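Side-chain contacts in probable acetyltransferase (Thermus thermophilus, PDB 3EXN), which binds acetyl-coenzyme A and probably transfers its acyl group to an acceptor, as GNAT-type acetyltransferases do: residues L94-D99 against R103-Q108; K133-F138 against T154-P159; L81-P84 against A89-S92. One frame throughout, in Å; residues are numbered along the deposited sequence.

Contact 1 of 3, residues L94-D99 against R103-Q108. With ACO (acetyl coenzyme *a), chain C.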
loop_
_atom_site.group_PDB
_atom_site.type_symbol
_atom_site.label_atom_id
_atom_site.label_comp_id
_atom_site.label_asym_id
_atom_site.label_seq_id
_atom_site.Cartn_x
_atom_site.Cartn_y
_atom_site.Cartn_z
ATOM N N LEU A 94 1.607 -0.003 -1.196
ATOM C CA LEU A 94 1.937 -1.042 -0.216
ATOM C C LEU A 94 3.380 -0.770 0.269
ATOM O O LEU A 94 4.323 -0.749 -0.500
ATOM C CB LEU A 94 1.842 -2.429 -0.854
ATOM C CG LEU A 94 2.277 -3.625 0.008
ATOM C CD1 LEU A 94 1.570 -3.767 1.409
ATOM C CD2 LEU A 94 2.120 -4.942 -0.790
ATOM N N LEU A 95 3.515 -0.491 1.544
ATOM C CA LEU A 95 4.792 -0.162 2.117
ATOM C C LEU A 95 5.052 -1.044 3.365
ATOM O O LEU A 95 4.234 -1.098 4.263
ATOM C CB LEU A 95 4.819 1.339 2.469
ATOM C CG LEU A 95 6.067 1.852 3.215
ATOM C CD1 LEU A 95 7.329 1.476 2.457
ATOM C CD2 LEU A 95 5.993 3.390 3.367
ATOM N N ILE A 96 6.186 -1.726 3.395
ATOM C CA ILE A 96 6.666 -2.401 4.617
ATOM C C ILE A 96 7.820 -1.572 5.144
ATOM O O ILE A 96 8.747 -1.185 4.399
ATOM C CB ILE A 96 7.115 -3.870 4.327
ATOM C CG1 ILE A 96 5.999 -4.706 3.687
ATOM C CG2 ILE A 96 7.694 -4.537 5.596
ATOM C CD1 ILE A 96 4.745 -4.837 4.587
ATOM N N ARG A 97 7.765 -1.268 6.443
ATOM C CA ARG A 97 8.780 -0.485 7.117
ATOM C C ARG A 97 10.145 -1.122 6.854
ATOM O O ARG A 97 10.292 -2.355 6.883
ATOM C CB ARG A 97 8.484 -0.475 8.627
ATOM C CG ARG A 97 8.743 0.802 9.338
ATOM C CD ARG A 97 8.309 0.686 10.791
ATOM N NE ARG A 97 9.266 -0.075 11.605
ATOM C CZ ARG A 97 9.086 -0.376 12.892
ATOM N NH1 ARG A 97 7.978 -0.003 13.532
ATOM N NH2 ARG A 97 10.043 -1.017 13.562
ATOM N N GLU A 98 11.145 -0.275 6.661
ATOM C CA GLU A 98 12.357 -0.682 5.998
ATOM C C GLU A 98 13.099 -1.758 6.802
ATOM O O GLU A 98 13.638 -2.707 6.216
ATOM C CB GLU A 98 13.220 0.554 5.767
ATOM C CG GLU A 98 14.173 0.453 4.632
ATOM C CD GLU A 98 14.778 1.806 4.277
ATOM O OE1 GLU A 98 14.045 2.755 3.931
ATOM O OE2 GLU A 98 15.999 1.872 4.314
ATOM N N ASP A 99 13.071 -1.662 8.139
ATOM C CA ASP A 99 13.664 -2.707 8.981
ATOM C C ASP A 99 12.939 -4.060 9.016
ATOM O O ASP A 99 13.471 -5.006 9.595
ATOM C CB ASP A 99 13.921 -2.227 10.418
ATOM C CG ASP A 99 12.661 -1.790 11.149
ATOM O OD1 ASP A 99 11.548 -1.804 10.583
ATOM O OD2 ASP A 99 12.805 -1.372 12.317
ATOM N N ARG A 103 10.916 -10.392 4.614
ATOM C CA ARG A 103 10.517 -11.468 5.531
ATOM C C ARG A 103 9.140 -11.998 5.130
ATOM O O ARG A 103 8.502 -12.693 5.894
ATOM C CB ARG A 103 10.434 -10.988 6.983
ATOM C CG ARG A 103 11.560 -10.067 7.431
ATOM C CD ARG A 103 11.573 -9.867 8.954
ATOM N NE ARG A 103 10.217 -9.793 9.524
ATOM C CZ ARG A 103 9.936 -9.898 10.826
ATOM N NH1 ARG A 103 8.685 -9.831 11.248
ATOM N NH2 ARG A 103 10.904 -10.073 11.715
ATOM N N GLY A 104 8.684 -11.659 3.939
ATOM C CA GLY A 104 7.387 -12.104 3.462
ATOM C C GLY A 104 6.174 -11.312 3.893
ATOM O O GLY A 104 5.040 -11.714 3.562
ATOM N N LEU A 105 6.361 -10.196 4.590
ATOM C CA LEU A 105 5.211 -9.429 5.077
ATOM C C LEU A 105 4.406 -8.722 3.957
ATOM O O LEU A 105 3.167 -8.610 4.061
ATOM C CB LEU A 105 5.641 -8.438 6.128
ATOM C CG LEU A 105 6.275 -9.005 7.386
ATOM C CD1 LEU A 105 6.803 -7.890 8.215
ATOM C CD2 LEU A 105 5.305 -9.866 8.251
ATOM N N GLY A 106 5.088 -8.325 2.879
ATOM C CA GLY A 106 4.434 -7.682 1.722
ATOM C C GLY A 106 3.478 -8.675 1.097
ATOM O O GLY A 106 2.294 -8.349 0.847
ATOM N N ARG A 107 3.959 -9.906 0.894
ATOM C CA ARG A 107 3.099 -10.937 0.311
ATOM C C ARG A 107 1.903 -11.274 1.230
ATOM O O ARG A 107 0.773 -11.407 0.781
ATOM C CB ARG A 107 3.889 -12.238 0.001
ATOM C CG ARG A 107 2.940 -13.332 -0.484
ATOM C CD ARG A 107 3.642 -14.620 -0.968
ATOM N NE ARG A 107 2.660 -15.683 -1.204
ATOM C CZ ARG A 107 1.839 -15.780 -2.266
ATOM N NH1 ARG A 107 1.849 -14.880 -3.255
ATOM N NH2 ARG A 107 0.988 -16.804 -2.352
ATOM N N GLN A 108 2.153 -11.364 2.518
ATOM C CA GLN A 108 1.096 -11.710 3.469
ATOM C C GLN A 108 0.002 -10.619 3.456
ATOM O O GLN A 108 -1.200 -10.955 3.482
ATOM C CB GLN A 108 1.647 -11.882 4.887
ATOM C CG GLN A 108 0.593 -12.500 5.841
ATOM C CD GLN A 108 1.035 -12.607 7.284
ATOM O OE1 GLN A 108 2.243 -12.677 7.612
ATOM N NE2 GLN A 108 0.066 -12.600 8.152
HETATM O O5B ACO C . 8.619 -10.748 -0.932
HETATM P P1A ACO C . 8.305 -10.121 0.563
HETATM O O1A ACO C . 9.473 -10.490 1.478
HETATM O O2A ACO C . 6.835 -10.361 0.867
HETATM O O3A ACO C . 8.444 -8.540 0.194
HETATM P P2A ACO C . 8.389 -7.363 1.267
HETATM O O4A ACO C . 9.799 -6.763 1.274
HETATM O O5A ACO C . 7.871 -7.832 2.605
HETATM O O6A ACO C . 7.321 -6.388 0.478
HETATM C CBP ACO C . 7.480 -4.317 -0.864
HETATM C CCP ACO C . 7.537 -5.856 -0.842
HETATM C CDP ACO C . 6.058 -3.954 -0.478
HETATM C CEP ACO C . 7.759 -3.762 -2.257
HETATM C CAP ACO C . 8.493 -3.735 0.159
HETATM O OAP ACO C . 9.854 -4.087 -0.204
HETATM C C9P ACO C . 8.461 -2.221 0.252
HETATM O O9P ACO C . 7.755 -1.642 1.064
HETATM N N8P ACO C . 9.263 -1.557 -0.577
HETATM C C7P ACO C . 9.414 -0.090 -0.549
HETATM C C6P ACO C . 8.129 0.672 -0.866
HETATM C C5P ACO C . 7.581 0.279 -2.230
HETATM O O5P ACO C . 8.321 0.153 -3.230
HETATM N N4P ACO C . 6.255 0.074 -2.269
HETATM C C3P ACO C . 5.583 -0.285 -3.498
HETATM C C2P ACO C . 5.099 0.935 -4.242
HETATM S S1P ACO C . 4.205 0.518 -5.746
HETATM C C ACO C . 2.737 0.130 -4.998
HETATM O O ACO C . 2.657 0.198 -3.799
HETATM C CH3 ACO C . 1.540 -0.297 -5.826
#
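Ile96 reaches across to the first turn of helix 105-115 with its longer branch: CD1 lies 4.0 Å from Leu105 CB, and CG1 sits over the backbone at Gly106 N, 3.8 Å away. Its chi1 of -57° sets CG1 anti to the carbonyl carbon, the position from which this branch meets both Leu105 and Gly106. Leu94, two residues earlier on the same strand, adds its CD2 against the carbonyl oxygen Gly106 O, also by van der Waals contact. Replacing Ile96 with an alanine would probably open a gap beside Leu105 CB and Gly106 N, where CD1 and CG1 now pack.

The contact joins the first two elements of the beta-alpha-beta unit formed by strand 89-96, helix 105-115 and strand 122-128, and the glycine-containing loop and helix start form the pyrophosphate-binding site of GNAT enzymes. The pantetheine arm of acetyl-CoA runs alongside the strand almost as a neighbouring strand would: Leu94 N donates to the acetyl oxygen O, Leu94 O accepts from N4P at 2.7 Å, and Ile96 N meets O9P in a nearly straight bond (172°). At the helix start the pyrophosphate is held by Gly104, the N-cap, which gives its N-H to O1A at 2.8 Å, by Gly106 N on O5A, and by Arg107 N on O2A at 2.9 Å. The positive end of the helix dipole would favour these phosphate charges. With no side chain at Gly106, O6A can lie close to the helix backbone. Gly102 N and Asn131 ND2 give the cofactor additional hydrogen bonds.

Further out, Leu67 of strand 62-69 packs on both Leu94 and Ile96, while Leu69 touches Leu105. Past the strand end, Arg97 grips Asp99 side-on, NE to OD1 and NH2 to OD2, and its NH1 forms a second salt bridge with Glu72.

Contact 2 of 3, residues K133-F138 against T154-P159. With ACO (acetyl coenzyme *a), chain C.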
loop_
_atom_site.group_PDB
_atom_site.type_symbol
_atom_site.label_atom_id
_atom_site.label_comp_id
_atom_site.label_asym_id
_atom_site.label_seq_id
_atom_site.Cartn_x
_atom_site.Cartn_y
_atom_site.Cartn_z
ATOM N N LYS A 133 12.494 -2.804 -8.445
ATOM C CA LYS A 133 12.267 -3.713 -7.300
ATOM C C LYS A 133 10.798 -3.963 -6.957
ATOM O O LYS A 133 10.405 -5.111 -6.623
ATOM C CB LYS A 133 12.954 -3.162 -6.056
ATOM C CG LYS A 133 12.268 -3.523 -4.701
ATOM C CD LYS A 133 12.942 -2.747 -3.552
ATOM C CE LYS A 133 12.252 -2.898 -2.196
ATOM N NZ LYS A 133 13.210 -2.695 -1.046
ATOM N N ALA A 134 9.997 -2.894 -6.960
ATOM C CA ALA A 134 8.553 -3.013 -6.726
ATOM C C ALA A 134 7.897 -3.729 -7.906
ATOM O O ALA A 134 7.022 -4.564 -7.730
ATOM C CB ALA A 134 7.893 -1.605 -6.496
ATOM N N LYS A 135 8.322 -3.386 -9.122
ATOM C CA LYS A 135 7.793 -4.060 -10.316
ATOM C C LYS A 135 8.089 -5.561 -10.288
ATOM O O LYS A 135 7.210 -6.407 -10.590
ATOM C CB LYS A 135 8.369 -3.402 -11.576
ATOM C CG LYS A 135 8.055 -1.905 -11.679
ATOM C CD LYS A 135 8.685 -1.328 -12.974
ATOM C CE LYS A 135 8.209 0.096 -13.235
ATOM N NZ LYS A 135 8.913 0.716 -14.408
ATOM N N ALA A 136 9.301 -5.927 -9.906
ATOM C CA ALA A 136 9.660 -7.361 -9.765
ATOM C C ALA A 136 8.778 -8.066 -8.689
ATOM O O ALA A 136 8.307 -9.202 -8.896
ATOM C CB ALA A 136 11.166 -7.503 -9.441
ATOM N N PHE A 137 8.531 -7.380 -7.561
ATOM C CA PHE A 137 7.670 -7.935 -6.510
ATOM C C PHE A 137 6.264 -8.244 -7.008
ATOM O O PHE A 137 5.743 -9.357 -6.794
ATOM C CB PHE A 137 7.581 -6.977 -5.320
ATOM C CG PHE A 137 6.534 -7.367 -4.308
ATOM C CD1 PHE A 137 6.780 -8.349 -3.359
ATOM C CD2 PHE A 137 5.298 -6.747 -4.309
ATOM C CE1 PHE A 137 5.801 -8.698 -2.422
ATOM C CE2 PHE A 137 4.320 -7.092 -3.390
ATOM C CZ PHE A 137 4.584 -8.080 -2.440
ATOM N N PHE A 138 5.624 -7.250 -7.619
ATOM C CA PHE A 138 4.254 -7.427 -8.110
ATOM C C PHE A 138 4.146 -8.502 -9.168
ATOM O O PHE A 138 3.179 -9.269 -9.156
ATOM C CB PHE A 138 3.600 -6.082 -8.542
ATOM C CG PHE A 138 3.191 -5.209 -7.355
ATOM C CD1 PHE A 138 2.078 -5.528 -6.571
ATOM C CD2 PHE A 138 3.946 -4.086 -7.011
ATOM C CE1 PHE A 138 1.747 -4.742 -5.446
ATOM C CE2 PHE A 138 3.617 -3.313 -5.897
ATOM C CZ PHE A 138 2.531 -3.645 -5.116
ATOM N N THR A 154 3.470 3.261 -13.832
ATOM C CA THR A 154 3.301 1.971 -14.560
ATOM C C THR A 154 2.183 1.156 -13.955
ATOM O O THR A 154 2.120 1.031 -12.739
ATOM C CB THR A 154 4.569 1.075 -14.547
ATOM O OG1 THR A 154 5.701 1.852 -14.921
ATOM C CG2 THR A 154 4.410 -0.117 -15.541
ATOM N N TRP A 155 1.323 0.583 -14.806
ATOM C CA TRP A 155 0.147 -0.162 -14.358
ATOM C C TRP A 155 0.300 -1.679 -14.561
ATOM O O TRP A 155 0.788 -2.124 -15.598
ATOM C CB TRP A 155 -1.095 0.318 -15.109
ATOM C CG TRP A 155 -1.533 1.679 -14.673
ATOM C CD1 TRP A 155 -1.044 2.884 -15.109
ATOM C CD2 TRP A 155 -2.492 1.972 -13.677
ATOM N NE1 TRP A 155 -1.664 3.908 -14.450
ATOM C CE2 TRP A 155 -2.569 3.379 -13.572
ATOM C CE3 TRP A 155 -3.315 1.185 -12.867
ATOM C CZ2 TRP A 155 -3.418 4.009 -12.684
ATOM C CZ3 TRP A 155 -4.171 1.807 -11.993
ATOM C CH2 TRP A 155 -4.216 3.213 -11.907
ATOM N N TYR A 156 -0.186 -2.421 -13.560
ATOM C CA TYR A 156 -0.209 -3.903 -13.515
ATOM C C TYR A 156 -1.580 -4.394 -13.022
ATOM O O TYR A 156 -2.290 -3.667 -12.329
ATOM C CB TYR A 156 0.854 -4.385 -12.535
ATOM C CG TYR A 156 2.252 -4.028 -12.923
ATOM C CD1 TYR A 156 3.062 -4.924 -13.624
ATOM C CD2 TYR A 156 2.792 -2.777 -12.564
ATOM C CE1 TYR A 156 4.369 -4.580 -14.003
ATOM C CE2 TYR A 156 4.086 -2.428 -12.945
ATOM C CZ TYR A 156 4.869 -3.336 -13.678
ATOM O OH TYR A 156 6.168 -3.010 -14.038
ATOM N N VAL A 157 -1.928 -5.660 -13.311
ATOM C CA VAL A 157 -3.229 -6.218 -12.916
ATOM C C VAL A 157 -3.170 -7.723 -12.600
ATOM O O VAL A 157 -2.406 -8.485 -13.235
ATOM C CB VAL A 157 -4.324 -5.990 -13.999
ATOM C CG1 VAL A 157 -4.049 -6.815 -15.279
ATOM C CG2 VAL A 157 -5.720 -6.251 -13.410
ATOM N N ARG A 158 -4.005 -8.133 -11.641
ATOM C CA ARG A 158 -4.202 -9.568 -11.318
ATOM C C ARG A 158 -5.674 -9.913 -11.172
ATOM O O ARG A 158 -6.377 -9.327 -10.354
ATOM C CB ARG A 158 -3.490 -9.912 -10.014
ATOM C CG ARG A 158 -3.507 -11.427 -9.685
ATOM C CD ARG A 158 -2.670 -11.741 -8.486
ATOM N NE ARG A 158 -3.347 -11.379 -7.249
ATOM C CZ ARG A 158 -2.829 -11.511 -6.025
ATOM N NH1 ARG A 158 -1.598 -12.011 -5.836
ATOM N NH2 ARG A 158 -3.551 -11.134 -4.969
ATOM N N PRO A 159 -6.159 -10.925 -11.926
ATOM C CA PRO A 159 -7.566 -11.269 -11.758
ATOM C C PRO A 159 -7.817 -11.883 -10.396
ATOM O O PRO A 159 -6.917 -12.508 -9.829
ATOM C CB PRO A 159 -7.805 -12.326 -12.853
ATOM C CG PRO A 159 -6.482 -13.015 -12.959
ATOM C CD PRO A 159 -5.452 -11.910 -12.766
HETATM O O5B ACO C . 8.619 -10.748 -0.932
HETATM P P1A ACO C . 8.305 -10.121 0.563
HETATM O O1A ACO C . 9.473 -10.490 1.478
HETATM O O2A ACO C . 6.835 -10.361 0.867
HETATM O O3A ACO C . 8.444 -8.540 0.194
HETATM P P2A ACO C . 8.389 -7.363 1.267
HETATM O O4A ACO C . 9.799 -6.763 1.274
HETATM O O5A ACO C . 7.871 -7.832 2.605
HETATM O O6A ACO C . 7.321 -6.388 0.478
HETATM C CBP ACO C . 7.480 -4.317 -0.864
HETATM C CCP ACO C . 7.537 -5.856 -0.842
HETATM C CDP ACO C . 6.058 -3.954 -0.478
HETATM C CEP ACO C . 7.759 -3.762 -2.257
HETATM C CAP ACO C . 8.493 -3.735 0.159
HETATM O OAP ACO C . 9.854 -4.087 -0.204
HETATM C C9P ACO C . 8.461 -2.221 0.252
HETATM O O9P ACO C . 7.755 -1.642 1.064
HETATM N N8P ACO C . 9.263 -1.557 -0.577
HETATM C C7P ACO C . 9.414 -0.090 -0.549
HETATM C C6P ACO C . 8.129 0.672 -0.866
HETATM C C5P ACO C . 7.581 0.279 -2.230
HETATM O O5P ACO C . 8.321 0.153 -3.230
HETATM N N4P ACO C . 6.255 0.074 -2.269
HETATM C C3P ACO C . 5.583 -0.285 -3.498
HETATM C C2P ACO C . 5.099 0.935 -4.242
HETATM S S1P ACO C . 4.205 0.518 -5.746
HETATM C C ACO C . 2.737 0.130 -4.998
HETATM O O ACO C . 2.657 0.198 -3.799
HETATM C CH3 ACO C . 1.540 -0.297 -5.826
#
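Lys135 and Tyr156 meet chiefly through van der Waals contact, the lysine chain crossing the tyrosine side chain at about a right angle. The phenol oxygen abuts the lysine chain end-on, close to CB, CG and CD, with Tyr156 OH 3.2 Å from Lys135 CD, while the ring itself approaches CG obliquely. With chi1 at -58° and the chain extended beyond CG, the lysine runs past the phenol to bring its ammonium to the strand.

The polar part is slight: Lys135 NZ makes a weak hydrogen bond to Thr154 OG1 at 3.4 Å, and the same oxygen also touches CE. These contacts join helix 132-140 to strand 153-159 in the C-terminal half of the GNAT sheet, where Tyr145 of the outermost strand 144-148 packs on both Thr154 and Tyr156.

Aromatic contacts with the cofactor come from Phe137 and Phe138. Phe137 lays one ring face under CCP of acetyl-CoA, 3.6 Å above the ring plane and displaced toward the rim. The Phe138 ring turns away from the strand, and its CZ approaches the acetyl methyl CH3 to 3.6 Å, while Phe137 CD2 stands over the centre of one Phe138 face.

Contact 3 of 3, residues L81-P84 against A89-S92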
loop_
_atom_site.group_PDB
_atom_site.type_symbol
_atom_site.label_atom_id
_atom_site.label_comp_id
_atom_site.label_asym_id
_atom_site.label_seq_id
_atom_site.Cartn_x
_atom_site.Cartn_y
_atom_site.Cartn_z
ATOM N N LEU A 81 -11.531 0.947 -4.059
ATOM C CA LEU A 81 -12.537 0.146 -4.774
ATOM C C LEU A 81 -13.239 1.017 -5.833
ATOM O O LEU A 81 -13.529 2.186 -5.595
ATOM C CB LEU A 81 -13.566 -0.403 -3.782
ATOM C CG LEU A 81 -13.072 -1.182 -2.559
ATOM C CD1 LEU A 81 -14.273 -1.617 -1.667
ATOM C CD2 LEU A 81 -12.248 -2.383 -3.054
ATOM N N GLY A 82 -13.573 0.437 -6.990
ATOM C CA GLY A 82 -14.357 1.162 -7.977
ATOM C C GLY A 82 -13.512 2.013 -8.920
ATOM O O GLY A 82 -14.068 2.839 -9.665
ATOM N N TYR A 83 -12.194 1.797 -8.905
ATOM C CA TYR A 83 -11.255 2.459 -9.810
ATOM C C TYR A 83 -10.349 1.353 -10.402
ATOM O O TYR A 83 -9.814 0.545 -9.652
ATOM C CB TYR A 83 -10.396 3.530 -9.095
ATOM C CG TYR A 83 -9.591 4.352 -10.078
ATOM C CD1 TYR A 83 -10.104 5.512 -10.637
ATOM C CD2 TYR A 83 -8.362 3.926 -10.502
ATOM C CE1 TYR A 83 -9.380 6.217 -11.593
ATOM C CE2 TYR A 83 -7.660 4.601 -11.443
ATOM C CZ TYR A 83 -8.148 5.753 -11.977
ATOM O OH TYR A 83 -7.381 6.408 -12.930
ATOM N N PRO A 84 -10.122 1.352 -11.725
ATOM C CA PRO A 84 -10.529 2.310 -12.730
ATOM C C PRO A 84 -11.984 2.151 -13.141
ATOM O O PRO A 84 -12.588 3.108 -13.670
ATOM C CB PRO A 84 -9.605 2.009 -13.927
ATOM C CG PRO A 84 -9.130 0.614 -13.729
ATOM C CD PRO A 84 -9.207 0.319 -12.263
ATOM N N ALA A 89 -10.687 -2.798 -8.381
ATOM C CA ALA A 89 -10.002 -2.121 -7.256
ATOM C C ALA A 89 -8.585 -1.816 -7.694
ATOM O O ALA A 89 -8.055 -2.502 -8.556
ATOM C CB ALA A 89 -9.990 -3.027 -5.987
ATOM N N THR A 90 -7.925 -0.847 -7.021
ATOM C CA THR A 90 -6.555 -0.504 -7.378
ATOM C C THR A 90 -5.820 -0.277 -6.098
ATOM O O THR A 90 -6.292 0.452 -5.222
ATOM C CB THR A 90 -6.475 0.788 -8.226
ATOM O OG1 THR A 90 -7.108 0.588 -9.489
ATOM C CG2 THR A 90 -5.028 1.268 -8.451
ATOM N N LEU A 91 -4.665 -0.914 -5.997
ATOM C CA LEU A 91 -3.741 -0.706 -4.890
ATOM C C LEU A 91 -2.813 0.459 -5.312
ATOM O O LEU A 91 -2.084 0.371 -6.311
ATOM C CB LEU A 91 -2.936 -2.017 -4.597
ATOM C CG LEU A 91 -1.861 -1.981 -3.481
ATOM C CD1 LEU A 91 -2.534 -1.960 -2.177
ATOM C CD2 LEU A 91 -0.961 -3.259 -3.635
ATOM N N SER A 92 -2.830 1.557 -4.531
ATOM C CA SER A 92 -1.972 2.738 -4.777
ATOM C C SER A 92 -0.698 2.778 -3.957
ATOM O O SER A 92 0.252 3.430 -4.351
ATOM C CB SER A 92 -2.768 4.052 -4.548
ATOM O OG SER A 92 -3.150 4.222 -3.187
#
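Leu81 lays its CD2 methyl against Ala89 CB at 3.8 Å, where the two residues form an antiparallel, non-hydrogen-bonded pair at the mouth of the hairpin connection between strands 72-81 and 89-96 of the GNAT sheet. A chi1 of -53° puts CG anti to the carbonyl carbon and swings the methyl over its small neighbour, both side chains lying on the same sheet face. Leu117 and Val120, from loops of the chain, extend this apolar patch around Leu81 and Ala89 respectively.

After Leu81 the chain leaves the strand. Gly82 takes up backbone angles at which a CB would press on the carbonyl oxygen of the residue before it, and the peptide between Tyr83 and Pro84 is cis. Within this turn, Pro84 CB lies over one face of the Tyr83 ring, displaced toward the rim. Trp155 of strand 153-159 packs on Tyr83 and on Thr90, tying the connection to the far half of the sheet.

The polar link is made by the hydroxyl of Thr90. OG1 lies near the plane of the Tyr83 ring at its edge, 3.7 Å from CD2, and meets Pro84 CD at 3.5 Å. Its hydrogen bond is donated to Tyr83 O at 2.7 Å, with the C=O...OG1 angle 118° and the donor standing 54° out of the carbonyl plane.

Contact 1 is buried and binds acetyl-CoA directly; contact 2 is largely buried, and its helix meets acetyl-CoA through other residues, such as Phe137 and Phe138. Contact 3 is only partly buried, at the hairpin connection beyond the other end of strand 89-96. Contacts 1 and 3 share that strand without touching directly: one end serves the cofactor through backbone N-H groups and a carbonyl, the other closes a turn through a threonine hydroxyl and a leucine-alanine pair. Contact 2 is mostly lysine-tyrosine packing with a weak polar bond. Its Phe137 nevertheless reaches Leu94 and Gly106 of contact 1, and its Phe138 touches Leu91 of contact 3, so helix 132-140 bridges the two. Trp155 makes a second join, from strand 153-159 to Tyr83 and Thr90.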